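Local structure of nucleoporin NUP170 (Chaetomium thermophilum, 5HAX) at residues 9-21 against 592-604. The protein is a nucleoporin that probably serves as a scaffold component of the nuclear pore complex, joining a beta-propeller domain to an alpha-helical domain. Sequence-based numbering, arbitrary orientation.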
loop_
_atom_site.group_PDB
_atom_site.type_symbol
_atom_site.label_atom_id
_atom_site.label_comp_id
_atom_site.label_asym_id
_atom_site.label_seq_id
_atom_site.Cartn_x
_atom_site.Cartn_y
_atom_site.Cartn_z
ATOM N N ALA A 9 -6.758 5.196 31.523
ATOM C CA ALA A 9 -6.677 4.349 30.339
ATOM C C ALA A 9 -6.368 5.169 29.095
ATOM O O ALA A 9 -5.624 4.716 28.218
ATOM C CB ALA A 9 -7.984 3.577 30.165
ATOM N N ALA A 10 -6.929 6.378 28.999
ATOM C CA ALA A 10 -6.615 7.252 27.875
ATOM C C ALA A 10 -5.131 7.581 27.831
ATOM O O ALA A 10 -4.561 7.747 26.747
ATOM C CB ALA A 10 -7.439 8.536 27.960
ATOM N N GLN A 11 -4.490 7.680 28.998
ATOM C CA GLN A 11 -3.048 7.892 29.042
ATOM C C GLN A 11 -2.305 6.722 28.408
ATOM O O GLN A 11 -1.315 6.919 27.695
ATOM C CB GLN A 11 -2.598 8.089 30.487
ATOM C CG GLN A 11 -1.698 9.289 30.708
ATOM C CD GLN A 11 -1.266 9.426 32.155
ATOM O OE1 GLN A 11 -2.039 9.153 33.074
ATOM N NE2 GLN A 11 -0.022 9.837 32.366
ATOM N N VAL A 12 -2.772 5.497 28.661
ATOM C CA VAL A 12 -2.153 4.317 28.060
ATOM C C VAL A 12 -2.332 4.339 26.548
ATOM O O VAL A 12 -1.422 3.970 25.796
ATOM C CB VAL A 12 -2.743 3.035 28.679
ATOM C CG1 VAL A 12 -2.158 1.794 28.010
ATOM C CG2 VAL A 12 -2.497 3.007 30.180
ATOM N N VAL A 13 -3.511 4.756 26.079
ATOM C CA VAL A 13 -3.768 4.815 24.642
ATOM C C VAL A 13 -2.819 5.805 23.978
ATOM O O VAL A 13 -2.189 5.501 22.958
ATOM C CB VAL A 13 -5.240 5.182 24.376
ATOM C CG1 VAL A 13 -5.476 5.451 22.893
ATOM C CG2 VAL A 13 -6.163 4.076 24.869
ATOM N N ASN A 14 -2.707 7.007 24.547
ATOM C CA ASN A 14 -1.848 8.032 23.964
ATOM C C ASN A 14 -0.405 7.556 23.868
ATOM O O ASN A 14 0.273 7.800 22.863
ATOM C CB ASN A 14 -1.932 9.317 24.786
ATOM C CG ASN A 14 -3.240 10.053 24.587
ATOM O OD1 ASN A 14 -3.781 10.100 23.482
ATOM N ND2 ASN A 14 -3.757 10.638 25.661
ATOM N N GLN A 15 0.084 6.875 24.905
ATOM C CA GLN A 15 1.452 6.373 24.885
ATOM C C GLN A 15 1.598 5.191 23.938
ATOM O O GLN A 15 2.676 4.981 23.372
ATOM C CB GLN A 15 1.880 5.983 26.300
ATOM C CG GLN A 15 1.981 7.170 27.251
ATOM C CD GLN A 15 1.910 6.765 28.711
ATOM O OE1 GLN A 15 2.068 5.593 29.053
ATOM N NE2 GLN A 15 1.662 7.739 29.582
ATOM N N THR A 16 0.528 4.413 23.753
ATOM C CA THR A 16 0.572 3.302 22.808
ATOM C C THR A 16 0.559 3.809 21.371
ATOM O O THR A 16 1.277 3.279 20.513
ATOM C CB THR A 16 -0.604 2.360 23.065
ATOM O OG1 THR A 16 -0.539 1.870 24.412
ATOM C CG2 THR A 16 -0.581 1.181 22.103
ATOM N N LEU A 17 -0.250 4.834 21.089
ATOM C CA LEU A 17 -0.246 5.450 19.766
ATOM C C LEU A 17 1.151 5.933 19.395
ATOM O O LEU A 17 1.624 5.703 18.275
ATOM C CB LEU A 17 -1.237 6.614 19.727
ATOM C CG LEU A 17 -2.725 6.272 19.830
ATOM C CD1 LEU A 17 -3.533 7.537 20.075
ATOM C CD2 LEU A 17 -3.203 5.565 18.573
ATOM N N GLN A 18 1.826 6.611 20.327
ATOM C CA GLN A 18 3.170 7.111 20.059
ATOM C C GLN A 18 4.159 5.975 19.846
ATOM O O GLN A 18 5.107 6.117 19.065
ATOM C CB GLN A 18 3.631 8.006 21.211
ATOM C CG GLN A 18 2.980 9.382 21.222
ATOM C CD GLN A 18 3.173 10.119 22.537
ATOM O OE1 GLN A 18 3.556 9.529 23.547
ATOM N NE2 GLN A 18 2.905 11.420 22.527
ATOM N N LEU A 19 3.958 4.847 20.529
ATOM C CA LEU A 19 4.851 3.708 20.353
ATOM C C LEU A 19 4.720 3.122 18.953
ATOM O O LEU A 19 5.728 2.790 18.318
ATOM C CB LEU A 19 4.554 2.650 21.415
ATOM C CG LEU A 19 5.640 1.601 21.657
ATOM C CD1 LEU A 19 6.867 2.236 22.297
ATOM C CD2 LEU A 19 5.104 0.473 22.526
ATOM N N ASP A 20 3.488 2.986 18.455
ATOM C CA ASP A 20 3.285 2.491 17.098
ATOM C C ASP A 20 3.817 3.473 16.063
ATOM O O ASP A 20 4.342 3.060 15.024
ATOM C CB ASP A 20 1.799 2.220 16.846
ATOM C CG ASP A 20 1.377 0.805 17.224
ATOM O OD1 ASP A 20 2.246 -0.087 17.325
ATOM O OD2 ASP A 20 0.160 0.577 17.401
ATOM N N ASP A 21 3.686 4.774 16.323
ATOM C CA ASP A 21 4.159 5.785 15.387
ATOM C C ASP A 21 5.666 5.996 15.457
ATOM O O ASP A 21 6.194 6.821 14.703
ATOM C CB ASP A 21 3.440 7.117 15.638
ATOM C CG ASP A 21 2.014 7.122 15.113
ATOM O OD1 ASP A 21 1.730 6.410 14.126
ATOM O OD2 ASP A 21 1.175 7.848 15.686
ATOM N N ALA A 592 -4.346 -3.357 25.765
ATOM C CA ALA A 592 -4.190 -1.942 25.447
ATOM C C ALA A 592 -3.735 -1.748 24.007
ATOM O O ALA A 592 -4.196 -0.827 23.323
ATOM C CB ALA A 592 -3.195 -1.302 26.412
ATOM N N LEU A 593 -2.828 -2.603 23.531
ATOM C CA LEU A 593 -2.338 -2.479 22.162
ATOM C C LEU A 593 -3.456 -2.735 21.161
ATOM O O LEU A 593 -3.662 -1.949 20.229
ATOM C CB LEU A 593 -1.175 -3.448 21.939
ATOM C CG LEU A 593 -0.424 -3.346 20.610
ATOM C CD1 LEU A 593 0.171 -1.958 20.419
ATOM C CD2 LEU A 593 0.662 -4.412 20.544
ATOM N N TYR A 594 -4.200 -3.828 21.350
ATOM C CA TYR A 594 -5.309 -4.142 20.457
ATOM C C TYR A 594 -6.346 -3.025 20.453
ATOM O O TYR A 594 -6.760 -2.550 19.390
ATOM C CB TYR A 594 -5.944 -5.470 20.871
ATOM C CG TYR A 594 -7.073 -5.918 19.973
ATOM C CD1 TYR A 594 -6.921 -5.933 18.594
ATOM C CD2 TYR A 594 -8.286 -6.337 20.503
ATOM C CE1 TYR A 594 -7.948 -6.344 17.766
ATOM C CE2 TYR A 594 -9.320 -6.751 19.682
ATOM C CZ TYR A 594 -9.145 -6.754 18.315
ATOM O OH TYR A 594 -10.168 -7.163 17.490
ATOM N N LEU A 595 -6.779 -2.590 21.642
ATOM C CA LEU A 595 -7.799 -1.548 21.727
ATOM C C LEU A 595 -7.339 -0.263 21.051
ATOM O O LEU A 595 -8.110 0.371 20.320
ATOM C CB LEU A 595 -8.154 -1.279 23.189
ATOM C CG LEU A 595 -9.119 -0.112 23.433
ATOM C CD1 LEU A 595 -10.437 -0.347 22.713
ATOM C CD2 LEU A 595 -9.340 0.096 24.922
ATOM N N THR A 596 -6.092 0.143 21.296
ATOM C CA THR A 596 -5.571 1.360 20.681
ATOM C C THR A 596 -5.656 1.281 19.164
ATOM O O THR A 596 -6.118 2.219 18.505
ATOM C CB THR A 596 -4.125 1.591 21.120
ATOM O OG1 THR A 596 -4.079 1.770 22.542
ATOM C CG2 THR A 596 -3.536 2.824 20.432
ATOM N N ARG A 597 -5.221 0.157 18.594
ATOM C CA ARG A 597 -5.192 0.020 17.143
ATOM C C ARG A 597 -6.597 -0.002 16.553
ATOM O O ARG A 597 -6.785 0.358 15.386
ATOM C CB ARG A 597 -4.412 -1.240 16.762
ATOM C CG ARG A 597 -2.917 -1.116 17.038
ATOM C CD ARG A 597 -2.182 -2.444 16.912
ATOM N NE ARG A 597 -0.731 -2.264 16.986
ATOM C CZ ARG A 597 0.153 -3.259 17.003
ATOM N NH1 ARG A 597 -0.257 -4.520 16.959
ATOM N NH2 ARG A 597 1.450 -2.992 17.070
ATOM N N LEU A 598 -7.597 -0.403 17.341
ATOM C CA LEU A 598 -8.974 -0.374 16.854
ATOM C C LEU A 598 -9.498 1.052 16.703
ATOM O O LEU A 598 -10.403 1.290 15.893
ATOM C CB LEU A 598 -9.889 -1.168 17.788
ATOM C CG LEU A 598 -9.729 -2.688 17.832
ATOM C CD1 LEU A 598 -10.712 -3.268 18.839
ATOM C CD2 LEU A 598 -9.927 -3.327 16.462
ATOM N N VAL A 599 -8.955 2.010 17.461
ATOM C CA VAL A 599 -9.460 3.378 17.472
ATOM C C VAL A 599 -8.412 4.393 17.022
ATOM O O VAL A 599 -8.615 5.597 17.188
ATOM C CB VAL A 599 -10.007 3.758 18.864
ATOM C CG1 VAL A 599 -11.111 2.801 19.284
ATOM C CG2 VAL A 599 -8.889 3.794 19.900
ATOM N N ARG A 600 -7.296 3.938 16.444
ATOM C CA ARG A 600 -6.218 4.866 16.108
ATOM C C ARG A 600 -6.661 5.911 15.088
ATOM O O ARG A 600 -6.184 7.051 15.125
ATOM C CB ARG A 600 -5.002 4.096 15.589
ATOM C CG ARG A 600 -5.159 3.554 14.182
ATOM C CD ARG A 600 -4.151 2.452 13.891
ATOM N NE ARG A 600 -2.770 2.883 14.104
ATOM C CZ ARG A 600 -1.989 3.421 13.169
ATOM N NH1 ARG A 600 -0.746 3.775 13.470
ATOM N NH2 ARG A 600 -2.439 3.608 11.935
ATOM N N THR A 601 -7.571 5.553 14.178
ATOM C CA THR A 601 -8.073 6.519 13.205
ATOM C C THR A 601 -9.014 7.547 13.823
ATOM O O THR A 601 -9.306 8.557 13.176
ATOM C CB THR A 601 -8.807 5.804 12.066
ATOM O OG1 THR A 601 -9.953 5.117 12.585
ATOM C CG2 THR A 601 -7.891 4.809 11.365
ATOM N N LEU A 602 -9.485 7.316 15.050
ATOM C CA LEU A 602 -10.471 8.165 15.713
ATOM C C LEU A 602 -9.854 9.094 16.748
ATOM O O LEU A 602 -10.124 10.298 16.741
ATOM C CB LEU A 602 -11.524 7.288 16.401
ATOM C CG LEU A 602 -12.911 7.189 15.771
ATOM C CD1 LEU A 602 -12.816 6.834 14.301
ATOM C CD2 LEU A 602 -13.736 6.155 16.524
ATOM N N TRP A 603 -9.015 8.538 17.624
ATOM C CA TRP A 603 -8.599 9.172 18.871
ATOM C C TRP A 603 -8.315 10.666 18.739
ATOM O O TRP A 603 -9.000 11.496 19.349
ATOM C CB TRP A 603 -7.365 8.431 19.395
ATOM C CG TRP A 603 -7.068 8.669 20.836
ATOM C CD1 TRP A 603 -6.057 9.424 21.348
ATOM C CD2 TRP A 603 -7.784 8.139 21.957
ATOM N NE1 TRP A 603 -6.096 9.397 22.721
ATOM C CE2 TRP A 603 -7.148 8.616 23.119
ATOM C CE3 TRP A 603 -8.899 7.305 22.091
ATOM C CZ2 TRP A 603 -7.590 8.290 24.399
ATOM C CZ3 TRP A 603 -9.338 6.984 23.364
ATOM C CH2 TRP A 603 -8.684 7.476 24.500
ATOM N N LYS A 604 -7.308 11.028 17.949
ATOM C CA LYS A 604 -6.876 12.417 17.844
ATOM C C LYS A 604 -7.639 13.204 16.787
ATOM O O LYS A 604 -7.368 14.396 16.609
ATOM C CB LYS A 604 -5.374 12.475 17.542
ATOM C CG LYS A 604 -4.495 11.949 18.669
ATOM C CD LYS A 604 -4.535 12.861 19.887
ATOM C CE LYS A 604 -3.641 12.341 20.999
ATOM N NZ LYS A 604 -3.601 13.270 22.158
HETATM O O HOH W 1 -0.379 5.092 16.485
HETATM O O HOH W 2 -1.641 2.436 16.780
HETATM O O HOH W 3 2.290 3.938 12.769
#
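D20 OD2 accepts from two donors: NE of R597, and a water 2.7 Å away from D20 OD2 that in turn accepts from R600 NE. The other oxygen of the carboxylate completes a side-on grip, each oxygen being met on its syn side; R597 NH2 to D20 OD1 is 3.0 Å and nearly straight, and both oxygens lie close to the guanidinium plane. R597 reaches this position with its chain extended from CG to NE, and L593 CG lies over one face of the guanidinium. NH2 also forms a salt bridge with E524, and the shared arginine probably favours the ionised form of both carboxylates.

Helix 9-20, near the N terminus, crosses helix 592-599 at -77°, their axes 9.4 Å apart, and so packs the start of the chain onto helix 586-599 of the alpha-helical part. At the crossing, V13 and T16 lie against T596, whose OG1 is turned back to bond A592 O, 2.7 Å away; this hydroxyl and the T596 backbone N approach that carbonyl oxygen from opposite faces. The turn (chi1 -62° for OG1) leaves T596 CG2, anti to the backbone N, to press on L17 CD2 at a tight 3.3 Å.

Further along, the W603 indole lies against helix 9-20. V13 CG1 sits over the face of the six-membered ring of W603 in a CH-pi contact, 3.6 Å from the centroid, while A10 CB meets the rim at CZ2. W603 NE1 points to N14 OD1 from above the carbonyl plane, bent at 138°, but their 2.5 Å separation is too short to be taken at face value. A leucine in place of W603 would probably leave V13 CG1 without its aromatic face and A10 CB without its rim, and would also cost N14 OD1 this donor. E718 holds both N14 ND2 and K604 NZ.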